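Long-range contact in heat shock protein, putative (Plasmodium falciparum, PDB 1Y6Z), which is the middle domain of a putative Hsp90-family chaperone, which probably uses ATP hydrolysis to help client proteins fold: residues V37-L51 and I123-M135. Sequence-based numbering, arbitrary orientation.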
ATOM      1  N   VAL B  37       6.401  -9.167 -11.998  1.00 20.68           N
ATOM      2  CA  VAL B  37       5.711  -9.927 -10.943  1.00 21.48           C
ATOM      3  C   VAL B  37       4.778 -10.941 -11.624  1.00 21.71           C
ATOM      4  O   VAL B  37       4.131 -10.608 -12.627  1.00 20.18           O
ATOM      5  CB  VAL B  37       4.935  -8.971  -9.956  1.00 22.27           C
ATOM      6  CG1 VAL B  37       4.032  -8.065 -10.686  1.00 22.91           C
ATOM      7  CG2 VAL B  37       4.210  -9.780  -8.865  1.00 25.00           C
ATOM      8  N   HIS B  38       4.747 -12.145 -11.062  1.00 20.34           N
ATOM      9  CA  HIS B  38       3.907 -13.233 -11.560  1.00 22.36           C
ATOM     10  C   HIS B  38       2.923 -13.485 -10.401  1.00 24.41           C
ATOM     11  O   HIS B  38       3.356 -13.765  -9.288  1.00 24.79           O
ATOM     12  CB  HIS B  38       4.787 -14.436 -11.821  1.00 22.45           C
ATOM     13  CG  HIS B  38       4.039 -15.668 -12.264  1.00 22.42           C
ATOM     14  ND1 HIS B  38       4.653 -16.889 -12.391  1.00 26.11           N
ATOM     15  CD2 HIS B  38       2.752 -15.856 -12.638  1.00 21.55           C
ATOM     16  CE1 HIS B  38       3.770 -17.789 -12.799  1.00 23.81           C
ATOM     17  NE2 HIS B  38       2.619 -17.183 -12.974  1.00 25.21           N
ATOM     18  N   PHE B  39       1.632 -13.305 -10.670  1.00 26.02           N
ATOM     19  CA  PHE B  39       0.649 -13.620  -9.653  1.00 27.31           C
ATOM     20  C   PHE B  39      -0.496 -14.431 -10.197  1.00 28.82           C
ATOM     21  O   PHE B  39      -0.776 -14.460 -11.401  1.00 29.40           O
ATOM     22  CB  PHE B  39       0.199 -12.335  -8.939  1.00 25.33           C
ATOM     23  CG  PHE B  39      -0.507 -11.356  -9.796  1.00 27.54           C
ATOM     24  CD1 PHE B  39      -1.902 -11.201  -9.696  1.00 24.53           C
ATOM     25  CD2 PHE B  39       0.197 -10.536 -10.689  1.00 28.15           C
ATOM     26  CE1 PHE B  39      -2.579 -10.277 -10.451  1.00 27.52           C
ATOM     27  CE2 PHE B  39      -0.490  -9.596 -11.475  1.00 26.32           C
ATOM     28  CZ  PHE B  39      -1.883  -9.451 -11.347  1.00 28.78           C
ATOM     29  N   ASN B  40      -1.185 -15.088  -9.279  1.00 30.79           N
ATOM     30  CA  ASN B  40      -2.305 -15.954  -9.636  1.00 33.44           C
ATOM     31  C   ASN B  40      -3.405 -15.631  -8.664  1.00 33.93           C
ATOM     32  O   ASN B  40      -3.134 -15.462  -7.462  1.00 32.07           O
ATOM     33  CB  ASN B  40      -1.891 -17.408  -9.499  1.00 34.53           C
ATOM     34  CG  ASN B  40      -0.735 -17.787 -10.429  1.00 37.43           C
ATOM     35  OD1 ASN B  40      -0.805 -17.615 -11.656  1.00 38.88           O
ATOM     36  ND2 ASN B  40       0.346 -18.309  -9.836  1.00 42.40           N
ATOM     37  N   VAL B  41      -4.609 -15.456  -9.189  1.00 35.61           N
ATOM     38  CA  VAL B  41      -5.769 -15.278  -8.342  1.00 37.88           C
ATOM     39  C   VAL B  41      -6.689 -16.493  -8.474  1.00 39.90           C
ATOM     40  O   VAL B  41      -6.973 -16.929  -9.579  1.00 38.93           O
ATOM     41  CB  VAL B  41      -6.501 -13.987  -8.686  1.00 38.32           C
ATOM     42  CG1 VAL B  41      -7.636 -13.776  -7.717  1.00 37.40           C
ATOM     43  CG2 VAL B  41      -5.528 -12.818  -8.600  1.00 37.07           C
ATOM     44  N   GLU B  42      -7.129 -17.037  -7.334  1.00 42.81           N
ATOM     45  CA  GLU B  42      -7.915 -18.291  -7.296  1.00 46.31           C
ATOM     46  C   GLU B  42      -9.305 -18.043  -6.673  1.00 46.99           C
ATOM     47  O   GLU B  42      -9.388 -17.524  -5.578  1.00 47.53           O
ATOM     48  CB  GLU B  42      -7.155 -19.354  -6.499  1.00 46.67           C
ATOM     49  CG  GLU B  42      -5.615 -19.336  -6.701  1.00 52.46           C
ATOM     50  CD  GLU B  42      -4.849 -18.313  -5.824  1.00 56.98           C
ATOM     51  OE1 GLU B  42      -3.601 -18.398  -5.775  1.00 56.90           O
ATOM     52  OE2 GLU B  42      -5.477 -17.420  -5.194  1.00 60.77           O
ATOM     53  N   GLY B  43     -10.382 -18.355  -7.395  1.00 48.52           N
ATOM     54  CA  GLY B  43     -11.756 -18.171  -6.884  1.00 49.23           C
ATOM     55  C   GLY B  43     -12.759 -18.068  -8.009  1.00 50.22           C
ATOM     56  O   GLY B  43     -12.775 -18.917  -8.907  1.00 50.25           O
ATOM     57  N   GLN B  44     -13.583 -17.020  -7.993  1.00 50.70           N
ATOM     58  CA  GLN B  44     -14.589 -16.855  -9.021  1.00 51.38           C
ATOM     59  C   GLN B  44     -14.217 -16.401 -10.432  1.00 52.06           C
ATOM     60  O   GLN B  44     -14.800 -16.965 -11.370  1.00 52.23           O
ATOM     61  CB  GLN B  44     -15.814 -16.056  -8.537  1.00 52.15           C
ATOM     62  CG  GLN B  44     -15.504 -14.741  -7.855  1.00 52.70           C
ATOM     63  CD  GLN B  44     -16.456 -13.602  -8.234  1.00 53.80           C
ATOM     64  OE1 GLN B  44     -16.155 -12.427  -7.975  1.00 53.74           O
ATOM     65  NE2 GLN B  44     -17.597 -13.937  -8.832  1.00 51.32           N
ATOM     66  N   ILE B  45     -13.328 -15.429 -10.707  1.00 51.98           N
ATOM     67  CA  ILE B  45     -12.160 -14.822  -9.991  1.00 52.22           C
ATOM     68  C   ILE B  45     -10.798 -15.323 -10.525  1.00 50.93           C
ATOM     69  O   ILE B  45      -9.793 -14.605 -10.444  1.00 52.41           O
ATOM     70  CB  ILE B  45     -12.263 -14.436  -8.457  1.00 52.22           C
ATOM     71  CG1 ILE B  45     -12.268 -12.903  -8.339  1.00 53.05           C
ATOM     72  CG2 ILE B  45     -11.068 -14.938  -7.652  1.00 53.60           C
ATOM     73  CD1 ILE B  45     -13.045 -12.349  -7.195  1.00 51.19           C
ATOM     74  N   SER B  46     -10.793 -16.495 -11.144  1.00 48.69           N
ATOM     75  CA  SER B  46      -9.551 -17.146 -11.474  1.00 46.72           C
ATOM     76  C   SER B  46      -8.805 -16.574 -12.693  1.00 44.74           C
ATOM     77  O   SER B  46      -9.322 -16.550 -13.828  1.00 44.24           O
ATOM     78  CB  SER B  46      -9.761 -18.637 -11.616  1.00 46.79           C
ATOM     79  OG  SER B  46      -8.905 -19.294 -10.707  1.00 49.95           O
ATOM     80  N   PHE B  47      -7.570 -16.124 -12.442  1.00 42.34           N
ATOM     81  CA  PHE B  47      -6.677 -15.697 -13.535  1.00 39.33           C
ATOM     82  C   PHE B  47      -5.210 -15.749 -13.069  1.00 38.09           C
ATOM     83  O   PHE B  47      -4.924 -15.771 -11.851  1.00 37.34           O
ATOM     84  CB  PHE B  47      -7.091 -14.327 -14.116  1.00 39.61           C
ATOM     85  CG  PHE B  47      -6.797 -13.144 -13.214  1.00 39.65           C
ATOM     86  CD1 PHE B  47      -5.528 -12.545 -13.211  1.00 40.49           C
ATOM     87  CD2 PHE B  47      -7.768 -12.638 -12.365  1.00 39.88           C
ATOM     88  CE1 PHE B  47      -5.250 -11.465 -12.372  1.00 41.91           C
ATOM     89  CE2 PHE B  47      -7.493 -11.550 -11.499  1.00 41.43           C
ATOM     90  CZ  PHE B  47      -6.240 -10.954 -11.529  1.00 41.88           C
ATOM     91  N   ASN B  48      -4.319 -15.823 -14.051  1.00 35.77           N
ATOM     92  CA  ASN B  48      -2.870 -15.743 -13.860  1.00 35.33           C
ATOM     93  C   ASN B  48      -2.370 -14.471 -14.522  1.00 32.86           C
ATOM     94  O   ASN B  48      -2.936 -14.037 -15.504  1.00 33.18           O
ATOM     95  CB  ASN B  48      -2.197 -16.902 -14.571  1.00 36.86           C
ATOM     96  CG  ASN B  48      -2.789 -18.229 -14.213  1.00 41.15           C
ATOM     97  OD1 ASN B  48      -2.537 -18.766 -13.125  1.00 43.49           O
ATOM     98  ND2 ASN B  48      -3.549 -18.811 -15.151  1.00 43.27           N
ATOM     99  N   SER B  49      -1.309 -13.854 -14.000  1.00 29.95           N
ATOM    100  CA  SER B  49      -0.789 -12.696 -14.696  1.00 25.93           C
ATOM    101  C   SER B  49       0.706 -12.638 -14.502  1.00 23.30           C
ATOM    102  O   SER B  49       1.212 -13.070 -13.485  1.00 21.63           O
ATOM    103  CB  SER B  49      -1.441 -11.383 -14.261  1.00 25.72           C
ATOM    104  OG  SER B  49      -1.096 -10.267 -15.103  1.00 24.71           O
ATOM    105  N   ILE B  50       1.404 -12.205 -15.537  1.00 21.21           N
ATOM    106  CA  ILE B  50       2.822 -11.837 -15.341  1.00 22.41           C
ATOM    107  C   ILE B  50       2.889 -10.447 -15.935  1.00 21.02           C
ATOM    108  O   ILE B  50       2.452 -10.267 -17.079  1.00 21.23           O
ATOM    109  CB  ILE B  50       3.844 -12.758 -16.081  1.00 22.57           C
ATOM    110  CG1 ILE B  50       3.592 -14.242 -15.806  1.00 24.30           C
ATOM    111  CG2 ILE B  50       5.298 -12.307 -15.677  1.00 23.83           C
ATOM    112  CD1 ILE B  50       4.523 -15.203 -16.559  1.00 23.87           C
ATOM    113  N   LEU B  51       3.430  -9.475 -15.187  1.00 20.26           N
ATOM    114  CA  LEU B  51       3.435  -8.112 -15.611  1.00 19.05           C
ATOM    115  C   LEU B  51       4.910  -7.697 -15.571  1.00 15.89           C
ATOM    116  O   LEU B  51       5.585  -8.064 -14.666  1.00 17.40           O
ATOM    117  CB  LEU B  51       2.677  -7.278 -14.579  1.00 20.60           C
ATOM    118  CG  LEU B  51       1.133  -7.488 -14.482  1.00 18.67           C
ATOM    119  CD1 LEU B  51       0.651  -6.434 -13.374  1.00 20.94           C
ATOM    120  CD2 LEU B  51       0.514  -7.188 -15.806  1.00 20.74           C
ATOM    121  N   ILE B 123     -12.599  -6.072 -12.090  1.00 37.82           N
ATOM    122  CA  ILE B 123     -11.897  -6.725 -10.996  1.00 37.77           C
ATOM    123  C   ILE B 123     -10.457  -7.062 -11.406  1.00 36.77           C
ATOM    124  O   ILE B 123      -9.502  -6.806 -10.666  1.00 34.92           O
ATOM    125  CB  ILE B 123     -12.637  -8.004 -10.623  1.00 37.84           C
ATOM    126  CG1 ILE B 123     -13.821  -7.632  -9.708  1.00 38.74           C
ATOM    127  CG2 ILE B 123     -11.685  -9.034 -10.006  1.00 38.34           C
ATOM    128  CD1 ILE B 123     -14.937  -8.611  -9.758  1.00 40.28           C
ATOM    129  N   ILE B 124     -10.317  -7.650 -12.585  1.00 35.88           N
ATOM    130  CA  ILE B 124      -8.979  -7.980 -13.080  1.00 36.57           C
ATOM    131  C   ILE B 124      -8.139  -6.689 -13.217  1.00 35.75           C
ATOM    132  O   ILE B 124      -6.988  -6.653 -12.751  1.00 36.18           O
ATOM    133  CB  ILE B 124      -9.004  -8.834 -14.382  1.00 35.91           C
ATOM    134  CG1 ILE B 124      -9.676 -10.191 -14.096  1.00 37.76           C
ATOM    135  CG2 ILE B 124      -7.575  -9.071 -14.900  1.00 36.31           C
ATOM    136  CD1 ILE B 124      -9.969 -11.023 -15.332  1.00 37.59           C
ATOM    137  N   ASN B 125      -8.713  -5.656 -13.841  1.00 35.24           N
ATOM    138  CA  ASN B 125      -8.070  -4.362 -13.995  1.00 35.06           C
ATOM    139  C   ASN B 125      -7.572  -3.785 -12.675  1.00 34.81           C
ATOM    140  O   ASN B 125      -6.433  -3.322 -12.572  1.00 34.16           O
ATOM    141  CB  ASN B 125      -9.013  -3.360 -14.663  1.00 35.43           C
ATOM    142  CG  ASN B 125      -9.299  -3.709 -16.123  1.00 38.83           C
ATOM    143  OD1 ASN B 125     -10.245  -3.193 -16.718  1.00 42.37           O
ATOM    144  ND2 ASN B 125      -8.501  -4.632 -16.690  1.00 36.45           N
ATOM    145  N   LYS B 126      -8.447  -3.789 -11.668  1.00 33.17           N
ATOM    146  CA  LYS B 126      -8.079  -3.270 -10.357  1.00 32.72           C
ATOM    147  C   LYS B 126      -6.891  -3.990  -9.721  1.00 28.49           C
ATOM    148  O   LYS B 126      -6.059  -3.350  -9.147  1.00 28.20           O
ATOM    149  CB  LYS B 126      -9.301  -3.318  -9.408  1.00 33.03           C
ATOM    150  CG  LYS B 126      -9.164  -2.277  -8.292  1.00 39.81           C
ATOM    151  CD  LYS B 126     -10.080  -2.594  -7.105  1.00 44.71           C
ATOM    152  CE  LYS B 126      -9.421  -2.084  -5.827  1.00 45.99           C
ATOM    153  NZ  LYS B 126     -10.431  -1.935  -4.734  1.00 47.70           N
ATOM    154  N   ARG B 127      -6.843  -5.317  -9.834  1.00 27.70           N
ATOM    155  CA  ARG B 127      -5.799  -6.175  -9.247  1.00 27.01           C
ATOM    156  C   ARG B 127      -4.485  -5.884  -9.988  1.00 26.28           C
ATOM    157  O   ARG B 127      -3.407  -5.852  -9.401  1.00 23.75           O
ATOM    158  CB  ARG B 127      -6.143  -7.624  -9.538  1.00 28.35           C
ATOM    159  CG  ARG B 127      -6.623  -8.616  -8.423  1.00 33.69           C
ATOM    160  CD  ARG B 127      -7.580  -8.108  -7.424  1.00 37.92           C
ATOM    161  NE  ARG B 127      -8.434  -9.170  -6.815  1.00 40.74           N
ATOM    162  CZ  ARG B 127      -8.018 -10.207  -6.075  1.00 42.45           C
ATOM    163  NH1 ARG B 127      -8.919 -11.056  -5.548  1.00 43.84           N
ATOM    164  NH2 ARG B 127      -6.724 -10.423  -5.837  1.00 39.12           N
ATOM    165  N   ILE B 128      -4.597  -5.720 -11.295  1.00 25.21           N
ATOM    166  CA  ILE B 128      -3.410  -5.344 -12.077  1.00 24.34           C
ATOM    167  C   ILE B 128      -2.810  -4.019 -11.614  1.00 23.38           C
ATOM    168  O   ILE B 128      -1.607  -3.898 -11.487  1.00 22.08           O
ATOM    169  CB  ILE B 128      -3.723  -5.331 -13.565  1.00 25.98           C
ATOM    170  CG1 ILE B 128      -3.793  -6.772 -14.055  1.00 25.75           C
ATOM    171  CG2 ILE B 128      -2.598  -4.626 -14.364  1.00 26.56           C
ATOM    172  CD1 ILE B 128      -4.090  -6.898 -15.522  1.00 31.25           C
ATOM    173  N   VAL B 129      -3.633  -2.995 -11.408  1.00 23.40           N
ATOM    174  CA  VAL B 129      -3.115  -1.679 -11.028  1.00 23.61           C
ATOM    175  C   VAL B 129      -2.443  -1.759  -9.668  1.00 23.89           C
ATOM    176  O   VAL B 129      -1.349  -1.221  -9.446  1.00 21.91           O
ATOM    177  CB  VAL B 129      -4.244  -0.627 -11.043  1.00 24.32           C
ATOM    178  CG1 VAL B 129      -3.757   0.744 -10.541  1.00 23.56           C
ATOM    179  CG2 VAL B 129      -4.830  -0.564 -12.423  1.00 22.55           C
ATOM    180  N   LEU B 130      -3.099  -2.416  -8.724  1.00 24.43           N
ATOM    181  CA  LEU B 130      -2.483  -2.621  -7.447  1.00 24.34           C
ATOM    182  C   LEU B 130      -1.142  -3.420  -7.474  1.00 23.14           C
ATOM    183  O   LEU B 130      -0.206  -3.020  -6.770  1.00 21.52           O
ATOM    184  CB  LEU B 130      -3.508  -3.110  -6.418  1.00 26.27           C
ATOM    185  CG  LEU B 130      -4.671  -2.060  -6.323  1.00 29.55           C
ATOM    186  CD1 LEU B 130      -5.776  -2.433  -5.286  1.00 33.15           C
ATOM    187  CD2 LEU B 130      -4.248  -0.534  -6.154  1.00 28.96           C
ATOM    188  N   LYS B 131      -1.038  -4.491  -8.276  1.00 22.49           N
ATOM    189  CA  LYS B 131       0.214  -5.255  -8.374  1.00 22.27           C
ATOM    190  C   LYS B 131       1.276  -4.361  -9.030  1.00 21.35           C
ATOM    191  O   LYS B 131       2.452  -4.453  -8.681  1.00 21.21           O
ATOM    192  CB  LYS B 131       0.045  -6.557  -9.192  1.00 24.06           C
ATOM    193  CG  LYS B 131      -0.678  -7.649  -8.418  1.00 24.16           C
ATOM    194  CD  LYS B 131       0.224  -8.302  -7.434  1.00 24.77           C
ATOM    195  CE  LYS B 131      -0.547  -9.401  -6.697  1.00 33.38           C
ATOM    196  NZ  LYS B 131       0.217  -9.880  -5.533  1.00 27.70           N
ATOM    197  N   SER B 132       0.847  -3.521  -9.976  1.00 20.65           N
ATOM    198  CA  SER B 132       1.791  -2.641 -10.717  1.00 21.47           C
ATOM    199  C   SER B 132       2.362  -1.580  -9.760  1.00 21.06           C
ATOM    200  O   SER B 132       3.530  -1.341  -9.760  1.00 21.44           O
ATOM    201  CB  SER B 132       1.059  -1.926 -11.871  1.00 20.35           C
ATOM    202  OG  SER B 132       0.638  -2.874 -12.823  1.00 23.06           O
ATOM    203  N   ILE B 133       1.508  -0.956  -8.937  1.00 21.04           N
ATOM    204  CA  ILE B 133       2.008  -0.010  -7.931  1.00 22.40           C
ATOM    205  C   ILE B 133       2.973  -0.640  -6.896  1.00 22.80           C
ATOM    206  O   ILE B 133       4.027  -0.077  -6.620  1.00 22.69           O
ATOM    207  CB  ILE B 133       0.829   0.784  -7.270  1.00 22.28           C
ATOM    208  CG1 ILE B 133       0.091   1.579  -8.359  1.00 22.94           C
ATOM    209  CG2 ILE B 133       1.357   1.663  -6.093  1.00 26.03           C
ATOM    210  CD1 ILE B 133      -1.277   2.275  -7.965  1.00 23.18           C
ATOM    211  N   SER B 134       2.647  -1.834  -6.389  1.00 24.01           N
ATOM    212  CA  SER B 134       3.458  -2.520  -5.419  1.00 25.24           C
ATOM    213  C   SER B 134       4.817  -2.924  -6.026  1.00 23.11           C
ATOM    214  O   SER B 134       5.864  -2.784  -5.360  1.00 22.61           O
ATOM    215  CB  SER B 134       2.651  -3.692  -4.772  1.00 27.47           C
ATOM    216  OG  SER B 134       3.501  -4.536  -4.001  1.00 34.37           O
ATOM    217  N   MET B 135       4.803  -3.361  -7.306  1.00 21.93           N
ATOM    218  CA  MET B 135       6.013  -3.649  -8.076  1.00 19.76           C
ATOM    219  C   MET B 135       6.928  -2.396  -8.119  1.00 20.12           C
ATOM    220  O   MET B 135       8.122  -2.522  -7.872  1.00 19.86           O
ATOM    221  CB  MET B 135       5.688  -4.142  -9.521  1.00 19.92           C
ATOM    222  CG  MET B 135       6.941  -4.330 -10.470  1.00 21.05           C
ATOM    223  SD  MET B 135       6.629  -5.325 -11.984  1.00 14.19           S
ATOM    224  CE  MET B 135       5.125  -4.522 -12.458  1.00 19.38           C
TER
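Val37 to Leu51 form a beta hairpin, and helix 123-135 packs obliquely along the face carrying Val37, Phe39, Val41, Phe47 and Leu51. The helix axis passes 10.0 Å from that of strand 37-41, at 145° to its direction, and runs at 38° to strand 47-51. Near the turn, Phe47 is wedged between its own sheet and the helix: Val41 CB stands over the rim of one ring face, Ile124 CG2 sits over the opposite face 4.0 Å from the ring centroid, a CH-pi contact, and Arg127 CB meets the ring edge, 3.9 Å from Phe47 CZ. Arg127 then bends at chi2 and lays its guanidinium over Val41, with NH1 3.7 Å from Val41 CG1. One turn on, Lys131 folds at chi2 (-77°) and draws its methylenes across Phe39, CG standing 3.5 Å above the ring centre, while Ile128 CG1 approaches that ring's edge. Leu51 CD1 touches Ile128 CG2 and Ser132 OG; Ser132 OG donates a hydrogen bond to Ile128 O, 2.8 Å. At the far end Met135 SD packs 4.0 Å from Val37 CG1. Adhesion between hairpin and helix is thus apolar, in the five-stranded alpha-beta part of the Hsp90 middle domain. The aliphatic stems of Arg127 and Lys131 serve this packing, whereas their charged ends form salt bridges with Glu195 and Glu141 of the second subunit, tying the contact to the two-chain assembly.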